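Local structure of NDP-rhamnosyltransferase (3TSA) at residues Met225-Leu230 with Val257-Arg262; Ile291-Ser296 with Leu312-Asp317. The protein is a glycosyltransferase of the GT-B fold, built from two Rossmann-like domains that face each other across a cleft. All blocks are in the same frame, centred on the assembly; numbering follows the deposited sequence.

Interaction 1. Residues Met225-Leu230 with Val257-Arg262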
ATOM      1  N   MET A 225       6.561  19.302   9.666  1.00 18.29           N
ATOM      2  CA  MET A 225       7.756  18.749  10.338  1.00 20.30           C
ATOM      3  C   MET A 225       7.392  17.345  10.862  1.00 18.89           C
ATOM      4  O   MET A 225       6.310  17.179  11.450  1.00 22.45           O
ATOM      5  CB  MET A 225       8.244  19.690  11.455  1.00 20.21           C
ATOM      6  CG  MET A 225       8.835  20.895  10.802  1.00 24.71           C
ATOM      7  SD  MET A 225       9.254  22.104  12.002  1.00 27.53           S
ATOM      8  CE  MET A 225       9.432  23.561  10.939  1.00 24.56           C
ATOM      9  N   GLY A 226       8.241  16.352  10.583  1.00 19.64           N
ATOM     10  CA  GLY A 226       7.968  14.958  11.008  1.00 19.87           C
ATOM     11  C   GLY A 226       8.368  14.580  12.441  1.00 21.41           C
ATOM     12  O   GLY A 226       8.966  15.368  13.187  1.00 17.29           O
ATOM     13  N   ARG A 227       7.977  13.379  12.834  1.00 20.35           N
ATOM     14  CA  ARG A 227       8.292  12.858  14.112  1.00 21.69           C
ATOM     15  C   ARG A 227       9.789  12.826  14.357  1.00 21.35           C
ATOM     16  O   ARG A 227      10.265  13.214  15.444  1.00 20.95           O
ATOM     17  CB  ARG A 227       7.712  11.449  14.121  1.00 23.05           C
ATOM     18  CG  ARG A 227       7.879  10.680  15.388  1.00 25.34           C
ATOM     19  CD  ARG A 227       7.021   9.441  15.308  1.00 25.31           C
ATOM     20  NE  ARG A 227       5.651   9.812  15.717  1.00 33.05           N
ATOM     21  CZ  ARG A 227       4.528   9.354  15.162  1.00 37.41           C
ATOM     22  NH1 ARG A 227       4.600   8.511  14.157  1.00 39.70           N
ATOM     23  NH2 ARG A 227       3.327   9.769  15.617  1.00 39.54           N
ATOM     24  N   MET A 228      10.557  12.304  13.402  1.00 22.40           N
ATOM     25  CA  MET A 228      11.996  12.098  13.771  1.00 21.94           C
ATOM     26  C   MET A 228      12.657  13.440  14.034  1.00 21.11           C
ATOM     27  O   MET A 228      13.408  13.538  14.981  1.00 18.71           O
ATOM     28  CB  MET A 228      12.841  11.325  12.734  1.00 24.21           C
ATOM     29  CG  MET A 228      12.574   9.855  12.510  1.00 31.69           C
ATOM     30  SD  MET A 228      12.805   8.662  13.843  1.00 47.42           S
ATOM     31  CE  MET A 228      14.568   8.923  14.246  1.00 44.79           C
ATOM     32  N   VAL A 229      12.403  14.404  13.166  1.00 21.45           N
ATOM     33  CA  VAL A 229      12.973  15.741  13.315  1.00 21.82           C
ATOM     34  C   VAL A 229      12.562  16.369  14.653  1.00 20.01           C
ATOM     35  O   VAL A 229      13.430  16.731  15.383  1.00 18.99           O
ATOM     36  CB  VAL A 229      12.643  16.665  12.132  1.00 23.69           C
ATOM     37  CG1 VAL A 229      13.237  18.087  12.391  1.00 28.18           C
ATOM     38  CG2 VAL A 229      13.276  16.095  10.834  1.00 27.17           C
ATOM     39  N   LEU A 230      11.275  16.405  14.985  1.00 18.46           N
ATOM     40  CA  LEU A 230      10.805  17.036  16.243  1.00 17.58           C
ATOM     41  C   LEU A 230      11.197  16.286  17.494  1.00 18.73           C
ATOM     42  O   LEU A 230      11.401  16.903  18.548  1.00 18.26           O
ATOM     43  CB  LEU A 230       9.280  17.329  16.222  1.00 18.67           C
ATOM     44  CG  LEU A 230       8.819  18.259  15.095  1.00 19.82           C
ATOM     45  CD1 LEU A 230       7.280  18.271  15.087  1.00 19.07           C
ATOM     46  CD2 LEU A 230       9.443  19.666  15.380  1.00 21.17           C
ATOM     47  N   VAL A 257       1.877  18.254  11.818  1.00 20.82           N
ATOM     48  CA  VAL A 257       2.896  17.629  12.680  1.00 19.96           C
ATOM     49  C   VAL A 257       2.268  16.369  13.252  1.00 20.17           C
ATOM     50  O   VAL A 257       1.041  16.272  13.191  1.00 20.36           O
ATOM     51  CB  VAL A 257       3.424  18.557  13.796  1.00 21.91           C
ATOM     52  CG1 VAL A 257       3.991  19.845  13.161  1.00 22.08           C
ATOM     53  CG2 VAL A 257       2.361  18.818  14.864  1.00 21.49           C
ATOM     54  N   PRO A 258       3.075  15.418  13.774  1.00 19.27           N
ATOM     55  CA  PRO A 258       2.558  14.143  14.292  1.00 21.57           C
ATOM     56  C   PRO A 258       1.663  14.375  15.476  1.00 23.60           C
ATOM     57  O   PRO A 258       1.875  15.355  16.207  1.00 22.09           O
ATOM     58  CB  PRO A 258       3.834  13.448  14.795  1.00 22.47           C
ATOM     59  CG  PRO A 258       4.877  13.977  13.848  1.00 20.61           C
ATOM     60  CD  PRO A 258       4.550  15.426  13.815  1.00 21.86           C
ATOM     61  N   PRO A 259       0.715  13.462  15.729  1.00 25.04           N
ATOM     62  CA  PRO A 259      -0.234  13.622  16.821  1.00 27.16           C
ATOM     63  C   PRO A 259       0.413  13.999  18.172  1.00 29.15           C
ATOM     64  O   PRO A 259      -0.054  14.954  18.842  1.00 28.79           O
ATOM     65  CB  PRO A 259      -0.887  12.228  16.933  1.00 27.84           C
ATOM     66  CG  PRO A 259      -0.718  11.590  15.617  1.00 27.34           C
ATOM     67  CD  PRO A 259       0.571  12.168  15.024  1.00 26.60           C
ATOM     68  N   GLU A 260       1.479  13.299  18.567  1.00 30.69           N
ATOM     69  CA  GLU A 260       2.096  13.613  19.901  1.00 32.63           C
ATOM     70  C   GLU A 260       2.789  14.983  19.997  1.00 32.56           C
ATOM     71  O   GLU A 260       3.045  15.482  21.093  1.00 35.57           O
ATOM     72  CB  GLU A 260       3.019  12.501  20.386  1.00 32.93           C
ATOM     73  CG  GLU A 260       4.363  12.454  19.680  1.00 34.19           C
ATOM     74  CD  GLU A 260       4.321  11.765  18.306  1.00 39.66           C
ATOM     75  OE1 GLU A 260       3.238  11.341  17.777  1.00 40.40           O
ATOM     76  OE2 GLU A 260       5.426  11.669  17.747  1.00 38.95           O
ATOM     77  N   HIS A 261       3.059  15.612  18.854  1.00 31.11           N
ATOM     78  CA  HIS A 261       3.640  16.957  18.859  1.00 29.47           C
ATOM     79  C   HIS A 261       2.616  18.099  18.780  1.00 29.69           C
ATOM     80  O   HIS A 261       2.999  19.267  18.776  1.00 30.04           O
ATOM     81  CB  HIS A 261       4.714  17.092  17.756  1.00 29.99           C
ATOM     82  CG  HIS A 261       5.855  16.126  17.900  1.00 28.35           C
ATOM     83  ND1 HIS A 261       6.814  16.245  18.881  1.00 26.97           N
ATOM     84  CD2 HIS A 261       6.224  15.059  17.142  1.00 26.86           C
ATOM     85  CE1 HIS A 261       7.685  15.252  18.766  1.00 20.66           C
ATOM     86  NE2 HIS A 261       7.361  14.528  17.713  1.00 27.96           N
ATOM     87  N   ARG A 262       1.322  17.752  18.744  1.00 29.39           N
ATOM     88  CA  ARG A 262       0.264  18.721  18.557  1.00 30.40           C
ATOM     89  C   ARG A 262       0.044  19.478  19.873  1.00 30.24           C
ATOM     90  O   ARG A 262      -0.314  20.660  19.880  1.00 31.07           O
ATOM     91  CB  ARG A 262      -1.017  18.015  17.988  1.00 30.63           C
ATOM     92  CG  ARG A 262      -0.815  17.638  16.484  1.00 30.83           C
ATOM     93  CD  ARG A 262      -1.944  16.824  15.832  1.00 32.21           C
ATOM     94  NE  ARG A 262      -1.412  16.149  14.644  1.00 33.80           N
ATOM     95  CZ  ARG A 262      -1.991  15.159  13.981  1.00 31.07           C
ATOM     96  NH1 ARG A 262      -3.149  14.699  14.397  1.00 29.21           N
ATOM     97  NH2 ARG A 262      -1.394  14.622  12.894  1.00 27.22           N
TER
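Leu230 lays its CB over the face of the His261 imidazole, 3.6 Å from the ring centroid and 9° off the normal, a CH-pi contact almost above the ring centre. Leu230 CD1 lies 3.8 Å from His261 CG. The same methyl packs against CB of Val257 and CD of Pro258. The opposite face of the imidazole carries CG of Glu260, displaced from its centre, so the ring is held between an aliphatic carbon on each side. The segments follow directly on two neighbouring parallel strands, 219-224 and 251-256, in the C-terminal Rossmann-like domain of a GT-B protein; Gly226 is the N-cap residue of helix 227-233. Pro258 wedges against this turn, its CG 3.3 Å from Arg227 N and its CD 3.4 Å from Met225 O. On the solvent-exposed side Arg227 and Glu260 form a bidentate salt bridge. A bend at chi3 (-84°) turns the guanidinium side-on to the carboxylate, and the two planes lie 17° apart. Arg227 NE reaches Glu260 OE2 at 2.8 Å and Arg227 NH2 reaches Glu260 OE1 at 2.7 Å, both nearly straight; OE1 accepts on its syn lone pair.

Interaction 2. Residues Ile291-Ser296 with Leu312-Asp317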
ATOM      1  N   ILE A 291       6.835  25.363   4.868  1.00 12.94           N
ATOM      2  CA  ILE A 291       8.024  25.594   5.776  1.00 11.40           C
ATOM      3  C   ILE A 291       8.287  24.198   6.352  1.00 12.56           C
ATOM      4  O   ILE A 291       7.388  23.566   6.939  1.00 12.55           O
ATOM      5  CB  ILE A 291       7.671  26.567   6.984  1.00 12.50           C
ATOM      6  CG1 ILE A 291       7.369  27.985   6.474  1.00 12.18           C
ATOM      7  CG2 ILE A 291       8.855  26.645   7.976  1.00 14.04           C
ATOM      8  CD1 ILE A 291       6.631  28.919   7.438  1.00 13.95           C
ATOM      9  N   CYS A 292       9.525  23.735   6.214  1.00 13.29           N
ATOM     10  CA  CYS A 292       9.865  22.379   6.626  1.00 13.21           C
ATOM     11  C   CYS A 292      11.314  22.298   7.062  1.00 12.89           C
ATOM     12  O   CYS A 292      12.051  23.285   6.984  1.00 12.50           O
ATOM     13  CB  CYS A 292       9.593  21.400   5.493  1.00 14.68           C
ATOM     14  SG  CYS A 292      10.528  21.734   3.942  1.00 16.55           S
ATOM     15  N   ALA A 293      11.770  21.106   7.418  1.00 12.55           N
ATOM     16  CA  ALA A 293      13.172  21.018   7.906  1.00 12.16           C
ATOM     17  C   ALA A 293      14.077  20.490   6.756  1.00 13.77           C
ATOM     18  O   ALA A 293      15.342  20.468   6.896  1.00 12.28           O
ATOM     19  CB  ALA A 293      13.228  20.082   9.133  1.00 11.88           C
ATOM     20  N   GLY A 294      13.478  20.078   5.624  1.00 15.32           N
ATOM     21  CA  GLY A 294      14.272  19.615   4.481  1.00 15.60           C
ATOM     22  C   GLY A 294      14.346  18.091   4.345  1.00 17.58           C
ATOM     23  O   GLY A 294      15.045  17.576   3.508  1.00 21.08           O
ATOM     24  N   GLY A 295      13.575  17.382   5.127  1.00 19.51           N
ATOM     25  CA  GLY A 295      13.341  15.932   4.924  1.00 19.49           C
ATOM     26  C   GLY A 295      12.740  15.720   3.555  1.00 20.28           C
ATOM     27  O   GLY A 295      11.838  16.485   3.087  1.00 20.42           O
ATOM     28  N   SER A 296      13.200  14.654   2.939  1.00 21.23           N
ATOM     29  CA  SER A 296      12.889  14.469   1.549  1.00 21.34           C
ATOM     30  C   SER A 296      11.383  14.268   1.276  1.00 20.23           C
ATOM     31  O   SER A 296      10.906  14.640   0.202  1.00 23.17           O
ATOM     32  CB  SER A 296      13.759  13.334   0.982  1.00 21.80           C
ATOM     33  OG  SER A 296      13.409  12.097   1.567  1.00 19.86           O
ATOM     34  N   LEU A 312      14.325  24.919   7.177  1.00 11.02           N
ATOM     35  CA  LEU A 312      15.120  25.084   8.430  1.00 11.36           C
ATOM     36  C   LEU A 312      15.847  23.806   8.679  1.00 10.88           C
ATOM     37  O   LEU A 312      15.469  22.968   9.493  1.00 12.11           O
ATOM     38  CB  LEU A 312      14.153  25.402   9.564  1.00 13.06           C
ATOM     39  CG  LEU A 312      13.274  26.689   9.613  1.00 19.67           C
ATOM     40  CD1 LEU A 312      12.325  26.807   8.527  1.00 22.33           C
ATOM     41  CD2 LEU A 312      12.443  26.521  10.900  1.00 26.62           C
ATOM     42  N   PRO A 313      17.008  23.605   8.007  1.00 10.76           N
ATOM     43  CA  PRO A 313      17.663  22.311   8.151  1.00 11.68           C
ATOM     44  C   PRO A 313      18.200  22.053   9.581  1.00 12.88           C
ATOM     45  O   PRO A 313      18.535  23.028  10.288  1.00 12.51           O
ATOM     46  CB  PRO A 313      18.871  22.455   7.183  1.00 13.29           C
ATOM     47  CG  PRO A 313      19.162  24.000   7.146  1.00 10.71           C
ATOM     48  CD  PRO A 313      17.746  24.547   7.149  1.00 11.37           C
ATOM     49  N   GLN A 314      18.227  20.799   9.936  1.00 11.77           N
ATOM     50  CA  GLN A 314      18.596  20.361  11.303  1.00 13.18           C
ATOM     51  C   GLN A 314      19.746  19.374  11.313  1.00 13.90           C
ATOM     52  O   GLN A 314      20.672  19.471  12.146  1.00 14.16           O
ATOM     53  CB  GLN A 314      17.359  19.765  12.021  1.00 12.26           C
ATOM     54  CG  GLN A 314      16.137  20.672  12.031  1.00 11.82           C
ATOM     55  CD  GLN A 314      16.376  22.000  12.781  1.00 11.00           C
ATOM     56  OE1 GLN A 314      15.901  23.044  12.335  1.00 17.47           O
ATOM     57  NE2 GLN A 314      17.126  21.947  13.885  1.00  8.97           N
ATOM     58  N   TYR A 315      19.702  18.377  10.429  1.00 11.42           N
ATOM     59  CA  TYR A 315      20.652  17.309  10.549  1.00 13.87           C
ATOM     60  C   TYR A 315      20.793  16.554   9.216  1.00 12.49           C
ATOM     61  O   TYR A 315      20.057  16.829   8.247  1.00 11.81           O
ATOM     62  CB  TYR A 315      20.284  16.358  11.705  1.00 10.63           C
ATOM     63  CG  TYR A 315      18.905  15.677  11.665  1.00 17.26           C
ATOM     64  CD1 TYR A 315      18.221  15.310  10.453  1.00 20.64           C
ATOM     65  CD2 TYR A 315      18.321  15.317  12.883  1.00 23.23           C
ATOM     66  CE1 TYR A 315      16.978  14.646  10.525  1.00 21.63           C
ATOM     67  CE2 TYR A 315      17.166  14.644  12.938  1.00 29.15           C
ATOM     68  CZ  TYR A 315      16.486  14.327  11.785  1.00 26.18           C
ATOM     69  OH  TYR A 315      15.301  13.640  11.910  1.00 28.10           O
ATOM     70  N   PHE A 316      21.741  15.614   9.191  1.00 13.39           N
ATOM     71  CA  PHE A 316      21.991  14.740   8.014  1.00 14.88           C
ATOM     72  C   PHE A 316      22.092  15.481   6.685  1.00 11.96           C
ATOM     73  O   PHE A 316      22.983  16.330   6.545  1.00 14.04           O
ATOM     74  CB  PHE A 316      21.052  13.538   8.037  1.00 16.57           C
ATOM     75  CG  PHE A 316      21.300  12.666   9.227  1.00 24.34           C
ATOM     76  CD1 PHE A 316      22.534  11.987   9.370  1.00 27.01           C
ATOM     77  CD2 PHE A 316      20.402  12.659  10.312  1.00 31.14           C
ATOM     78  CE1 PHE A 316      22.841  11.222  10.552  1.00 26.25           C
ATOM     79  CE2 PHE A 316      20.697  11.910  11.513  1.00 35.98           C
ATOM     80  CZ  PHE A 316      21.927  11.182  11.606  1.00 34.86           C
ATOM     81  N   ASP A 317      21.194  15.176   5.735  1.00 12.33           N
ATOM     82  CA  ASP A 317      21.263  15.718   4.373  1.00 11.25           C
ATOM     83  C   ASP A 317      20.536  17.016   4.249  1.00 12.53           C
ATOM     84  O   ASP A 317      20.546  17.635   3.154  1.00 12.22           O
ATOM     85  CB  ASP A 317      20.564  14.685   3.409  1.00 11.36           C
ATOM     86  CG  ASP A 317      19.166  14.364   3.832  1.00 20.21           C
ATOM     87  OD1 ASP A 317      18.907  14.155   5.031  1.00 26.36           O
ATOM     88  OD2 ASP A 317      18.288  14.254   2.952  1.00 18.04           O
TER
HETATM   89  O   HOH W   1      15.745  13.309   4.106  1.00 27.54           O
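With chi1 of Ile291 at -66°, CG2 lies anti to the backbone N, while Leu312 has CG anti to its carbonyl carbon and a chi2 of 62°; together these settings bring Ile291 CG2 to 3.5 Å from Leu312 CD1. Ile291 lies in strand 289-292 and Leu312 directly follows the adjacent parallel strand 309-311 of a Rossmann-like domain, the strands linked through helix 296-304 as a beta-alpha-beta unit. Phe346 of helix 343-354 packs on both side chains. At the strand ends Leu312 N donates to Cys292 O at 2.8 Å, with an N-H...O angle of 173°, and this bond carries the sheet pairing into the loop. Beyond it the backbones stay close through two CA-H...O contacts in opposite directions: Ala293 CA lies 3.4 Å from Leu312 O, and Pro313 CA 3.2 Å from Ala293 O. Ala293 CB also touches CG of Gln314, 4.1 Å away. The two segments then part around the glycines; Gly294 takes a positive phi, and Gly295 is the N-cap of helix 296-304. Trp143, from the N-terminal half, hydrogen-bonds to both Ser296 and Asp317. One water spans the gap, accepting from Ser296 N at 3.1 Å and donating to Asp317 OD2 at 2.9 Å.

In the fold
From the N terminus, the chain first completes the seven-stranded sheet, then enters the second, six-stranded one at strand 219-224. Interaction 1 closes the excursion through helices 227-233 and 236-246 and strand 251-256. Interaction 2 opens later, at the end of strand 289-292, and closes the crossover through helix 296-304 to strand 309-311. The two loops therefore follow in series, neither nested nor crossed. Strand 219-224 lies between 251-256 and 289-292, so the two contacts lie side by side at the C-terminal edge of one sheet, each at the ends of a neighbouring pair of strands. Their centres are 13 Å apart, and Val229 bridges them, packing on Ala293, Gln314 and Tyr315; a backbone hydrogen bond from Gln314 to Asn73 reaches the N-terminal half.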